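Local atomic coordinates of malonate decarboxylase subunit alpha (Acinetobacter baumannii ATCC 17978, PDB entry 6MPR), a protein that probably serves as the carrier-protein transferase subunit of malonate decarboxylase, exchanging acetyl for malonyl on the acyl carrier protein ahead of decarboxylation. Residues 164-169 with 197-202; 171-176 with 208-213. One frame throughout, in Å; residues are numbered along the deposited sequence.

Overall arrangement
Contacts 1 and 2 show how a small sheet can be built beside a large one and then covered. Their centres lie about 9 Å apart, on the same side of the chain's centre. Along the chain the segments alternate: 164-169 and 171-176 come first, then 197-202 and 208-213 follow in the same order. Contact 1 joins strands 165-166 and 201-202, while strand 172-173 of contact 2 lies antiparallel to 165-166 on its other side, completing three strands. The two contacts also meet through side chains, with Met165 CG 3.4 Å from Leu209 CD2. Together they tie the outgoing ends of two large-sheet strands, 158-163 and 194-199, to the loop after 201-202.

Contact 1 (164-169 with 197-202); sequences FMADRQ and VQVNEL
Met165 with Glu201 and Ala166 with Leu202 form a short parallel strand pairing, the central and one outer strand of a three-stranded sheet standing beside the large parallel sheet. Two backbone hydrogen bonds carry it. Glu201 N gives to Phe164 O at 3.1 Å, and Glu201 O receives Ala166 N at the same length of 3.1 Å; the second bond is the straighter, at 158°. Two CA-H...O contacts reinforce the pair, from Met165 CA to Glu201 O and from Leu202 CA to Ala166 O.

Both segments reach this place by turning a corner, at Phe164 and at Asn200. Strands 158-163 and 194-199 are parallel neighbours in the large sheet, consistent with the Rossmann-type clan of the family, and past the corners the chain keeps them neighbours in the smaller one. On its other side strand 165-166 has a classic beta bulge, in which Phe164 and Met165 both face Tyr173.

The Met165 chain runs straight from CG anti to the backbone N (chi1 -174°) and bends only at chi3, which lays its methyl CE against Glu201 OE1 at 3.6 Å. On the opposite face Ala166 CB rests 3.6 Å from Val199 CG1, and Leu202 CD1 approaches Ala166 O and Asp167 O. The other leucine methyl, CD2, lies off-centre over one face of the Arg168 guanidinium, 3.7 Å from NH2, while Arg168 NE is engaged by Asp204. Asn200 ND2 stands 3.7 Å from Phe164 CD1, amide and ring almost perpendicular; Asn200 OD1 accepts from Phe229 N, and Phe229 also packs edge-to-face with Phe164. Beyond the strand, Asp167 OD1 accepts from Gln169 N, 2.9 Å away, in an Asx turn.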
# COMPACT_ATOMS: atom_id res chain seq x y z
N PHE A 164 18.26 -15.35 8.59
CA PHE A 164 19.17 -15.76 9.65
C PHE A 164 19.34 -17.27 9.68
O PHE A 164 20.46 -17.78 9.80
CB PHE A 164 18.66 -15.29 11.01
CG PHE A 164 18.90 -13.84 11.28
CD1 PHE A 164 20.17 -13.39 11.64
CD2 PHE A 164 17.87 -12.92 11.20
CE1 PHE A 164 20.40 -12.05 11.90
CE2 PHE A 164 18.10 -11.57 11.45
CZ PHE A 164 19.35 -11.14 11.81
N MET A 165 18.24 -18.01 9.59
CA MET A 165 18.28 -19.44 9.86
C MET A 165 17.25 -20.15 9.00
O MET A 165 16.18 -19.61 8.71
CB MET A 165 18.04 -19.70 11.36
CG MET A 165 18.20 -21.12 11.80
SD MET A 165 17.91 -21.28 13.58
CE MET A 165 19.57 -21.04 14.21
N ALA A 166 17.60 -21.36 8.56
CA ALA A 166 16.65 -22.24 7.90
C ALA A 166 16.75 -23.62 8.52
O ALA A 166 17.80 -24.02 9.01
CB ALA A 166 16.90 -22.35 6.39
N ASP A 167 15.63 -24.34 8.50
CA ASP A 167 15.67 -25.76 8.78
C ASP A 167 15.83 -26.50 7.45
O ASP A 167 15.93 -25.87 6.39
CB ASP A 167 14.44 -26.20 9.57
CG ASP A 167 13.15 -26.14 8.76
OD1 ASP A 167 13.18 -25.95 7.52
OD2 ASP A 167 12.08 -26.28 9.38
N ARG A 168 15.82 -27.83 7.48
CA ARG A 168 16.07 -28.59 6.26
C ARG A 168 14.83 -28.74 5.39
O ARG A 168 14.91 -29.35 4.31
CB ARG A 168 16.67 -29.95 6.60
CG ARG A 168 18.04 -29.82 7.23
CD ARG A 168 18.69 -31.18 7.39
NE ARG A 168 20.06 -31.04 7.86
CZ ARG A 168 21.12 -30.95 7.05
NH1 ARG A 168 20.95 -30.96 5.73
NH2 ARG A 168 22.34 -30.83 7.57
N GLN A 169 13.69 -28.20 5.80
CA GLN A 169 12.52 -28.13 4.94
C GLN A 169 12.46 -26.82 4.16
O GLN A 169 11.69 -26.74 3.19
CB GLN A 169 11.25 -28.28 5.77
CG GLN A 169 10.97 -29.71 6.20
CD GLN A 169 10.56 -30.57 5.02
OE1 GLN A 169 9.44 -30.45 4.52
NE2 GLN A 169 11.47 -31.41 4.55
N VAL A 197 17.05 -19.00 -0.78
CA VAL A 197 17.33 -18.18 0.40
C VAL A 197 18.69 -18.58 0.97
O VAL A 197 18.90 -19.72 1.38
CB VAL A 197 16.23 -18.33 1.47
CG1 VAL A 197 16.44 -17.33 2.61
CG2 VAL A 197 14.84 -18.14 0.85
N GLN A 198 19.62 -17.62 1.02
CA GLN A 198 20.83 -17.85 1.79
C GLN A 198 20.55 -17.61 3.27
O GLN A 198 19.81 -16.69 3.64
CB GLN A 198 21.96 -16.94 1.30
CG GLN A 198 21.71 -15.43 1.53
CD GLN A 198 23.00 -14.64 1.48
OE1 GLN A 198 23.46 -14.27 0.40
NE2 GLN A 198 23.58 -14.38 2.65
N VAL A 199 21.11 -18.46 4.13
CA VAL A 199 20.94 -18.30 5.58
C VAL A 199 22.29 -18.31 6.28
O VAL A 199 23.25 -18.94 5.81
CB VAL A 199 20.01 -19.37 6.20
CG1 VAL A 199 18.59 -19.21 5.67
CG2 VAL A 199 20.54 -20.79 5.95
N ASN A 200 22.34 -17.63 7.42
CA ASN A 200 23.57 -17.62 8.22
C ASN A 200 23.83 -18.98 8.85
O ASN A 200 25.00 -19.38 8.99
CB ASN A 200 23.49 -16.56 9.32
CG ASN A 200 23.45 -15.16 8.77
OD1 ASN A 200 23.62 -14.95 7.57
ND2 ASN A 200 23.23 -14.19 9.64
N GLU A 201 22.77 -19.70 9.23
CA GLU A 201 22.86 -20.97 9.94
C GLU A 201 21.80 -21.94 9.43
O GLU A 201 20.67 -21.55 9.14
CB GLU A 201 22.61 -20.78 11.43
CG GLU A 201 23.74 -20.28 12.25
CD GLU A 201 23.33 -20.20 13.70
OE1 GLU A 201 22.64 -19.23 14.06
OE2 GLU A 201 23.64 -21.15 14.45
N LEU A 202 22.15 -23.22 9.39
CA LEU A 202 21.21 -24.29 9.08
C LEU A 202 20.97 -25.14 10.33
O LEU A 202 21.93 -25.55 10.99
CB LEU A 202 21.75 -25.18 7.96
CG LEU A 202 20.88 -26.34 7.48
CD1 LEU A 202 19.69 -25.82 6.69
CD2 LEU A 202 21.71 -27.30 6.63
O HOH W 1 21.42 -17.45 12.89

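Contact 2 (171-176 with 208-213); sequences NIYTGP and ELPRVD
Tyr173 and Asp213 lie side by side at the centre of a buried contact between an edge strand and an irregular loop. With CG of Tyr173 anti to the backbone N (chi1 172°), the ring extends between Pro210 on one face and the backbone N of Gly175 over the rim of the other. Pro210 CB makes a CH-pi contact 3.8 Å from the Tyr173 ring centroid, close to the ring normal, and CG and CD spread over the same face. Packing on both faces probably restrains rotation of the ring.

Asp213 is gripped at both carboxylate oxygens. OD2 accepts from Thr174 N and Gly175 N, each 2.9 Å away; both donors come from the same face of the carboxylate, Thr174 N on the anti side and Gly175 N from well above the plane. Such a pair of amides probably stabilises the negative charge. OD1 is met on its syn side by Arg211 NE at 2.9 Å, an almost straight salt bridge in the guanidinium plane, and Arg347 is a further partner.

The first torsion of Arg211 (chi1 62°) places CG 3.7 Å from Tyr173 CD1; the extended chain then carries the guanidinium on until Tyr173 CE1 lies over the centre of one of its faces. Of its two terminal nitrogens, NH2 comes within 3.4 Å of Gly175 CA and bonds to Leu346 O, while NH1 pairs with Asp343. The backbone O of Arg211 is buried without a polar partner, 3.4 Å from Tyr173 CB.

Asp213 N gives a 2.8 Å bond to Ile172 O, docking the loop along strand 172-173. Just before the strand Asn171 CB packs on Leu209 CD1, and the next residue, Ile172, leans on Ala166 of strand 165-166, while Arg211 packs on Phe190 of the second subunit, next to its helix 181-189.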
# COMPACT_ATOMS: atom_id res chain seq x y z
N ASN A 171 11.85 -23.77 5.87
CA ASN A 171 11.32 -22.72 6.74
C ASN A 171 12.43 -21.72 7.07
O ASN A 171 13.55 -22.12 7.41
CB ASN A 171 10.77 -23.32 8.03
CG ASN A 171 9.54 -24.17 7.81
OD1 ASN A 171 8.49 -23.67 7.38
ND2 ASN A 171 9.64 -25.46 8.15
N ILE A 172 12.13 -20.42 7.00
CA ILE A 172 13.13 -19.38 7.18
C ILE A 172 12.78 -18.53 8.39
O ILE A 172 11.63 -18.10 8.55
CB ILE A 172 13.28 -18.47 5.94
CG1 ILE A 172 13.30 -19.27 4.64
CG2 ILE A 172 14.57 -17.66 6.07
CD1 ILE A 172 14.55 -20.14 4.46
N TYR A 173 13.77 -18.26 9.21
CA TYR A 173 13.70 -17.21 10.23
C TYR A 173 14.43 -15.98 9.70
O TYR A 173 15.63 -16.06 9.42
CB TYR A 173 14.30 -17.69 11.54
CG TYR A 173 14.43 -16.60 12.59
CD1 TYR A 173 13.31 -15.94 13.05
CD2 TYR A 173 15.68 -16.23 13.08
CE1 TYR A 173 13.43 -14.93 14.00
CE2 TYR A 173 15.81 -15.22 14.02
CZ TYR A 173 14.67 -14.58 14.48
OH TYR A 173 14.78 -13.57 15.41
N THR A 174 13.70 -14.87 9.51
CA THR A 174 14.31 -13.61 9.09
C THR A 174 14.37 -12.56 10.20
O THR A 174 15.17 -11.62 10.10
CB THR A 174 13.54 -13.03 7.89
OG1 THR A 174 12.14 -12.94 8.18
CG2 THR A 174 13.71 -13.90 6.67
N GLY A 175 13.53 -12.67 11.23
CA GLY A 175 13.70 -11.92 12.47
C GLY A 175 13.63 -10.41 12.32
O GLY A 175 12.81 -9.87 11.55
N PRO A 176 14.49 -9.70 13.05
CA PRO A 176 14.49 -8.23 12.95
C PRO A 176 14.73 -7.72 11.54
O PRO A 176 14.29 -6.62 11.20
CB PRO A 176 15.62 -7.80 13.89
CG PRO A 176 15.74 -8.95 14.87
CD PRO A 176 15.41 -10.19 14.09
N GLU A 208 13.75 -25.66 16.12
CA GLU A 208 14.88 -24.86 16.59
C GLU A 208 14.81 -23.41 16.13
O GLU A 208 15.52 -22.57 16.68
CB GLU A 208 16.22 -25.46 16.15
CG GLU A 208 17.40 -24.86 16.95
CD GLU A 208 18.74 -25.55 16.74
OE1 GLU A 208 18.79 -26.63 16.10
OE2 GLU A 208 19.76 -25.01 17.23
N LEU A 209 14.00 -23.10 15.12
CA LEU A 209 13.91 -21.73 14.66
C LEU A 209 13.23 -20.88 15.72
O LEU A 209 12.27 -21.32 16.35
CB LEU A 209 13.13 -21.61 13.35
CG LEU A 209 13.53 -22.43 12.13
CD1 LEU A 209 12.60 -22.09 10.97
CD2 LEU A 209 14.93 -22.14 11.74
N PRO A 210 13.69 -19.65 15.94
CA PRO A 210 12.97 -18.75 16.85
C PRO A 210 11.51 -18.59 16.45
O PRO A 210 10.61 -18.67 17.30
CB PRO A 210 13.77 -17.46 16.74
CG PRO A 210 15.20 -17.96 16.46
CD PRO A 210 14.97 -19.09 15.49
N ARG A 211 11.26 -18.42 15.15
CA ARG A 211 9.92 -18.49 14.58
C ARG A 211 10.08 -18.74 13.09
O ARG A 211 11.18 -18.61 12.54
CB ARG A 211 9.13 -17.21 14.84
CG ARG A 211 9.77 -15.98 14.20
CD ARG A 211 8.96 -14.71 14.48
NE ARG A 211 9.48 -13.58 13.73
CZ ARG A 211 10.08 -12.53 14.27
NH1 ARG A 211 10.24 -12.45 15.59
NH2 ARG A 211 10.52 -11.55 13.47
N VAL A 212 8.97 -19.05 12.43
CA VAL A 212 8.93 -19.18 10.98
C VAL A 212 8.40 -17.87 10.42
O VAL A 212 7.24 -17.50 10.67
CB VAL A 212 8.05 -20.36 10.52
CG1 VAL A 212 8.02 -20.42 9.00
CG2 VAL A 212 8.58 -21.69 11.09
N ASP A 213 9.24 -17.16 9.67
CA ASP A 213 8.83 -15.95 8.97
C ASP A 213 8.45 -16.21 7.52
O ASP A 213 7.58 -15.51 6.98
CB ASP A 213 9.95 -14.92 9.01
CG ASP A 213 10.15 -14.33 10.39
OD1 ASP A 213 9.20 -13.71 10.89
OD2 ASP A 213 11.24 -14.47 10.97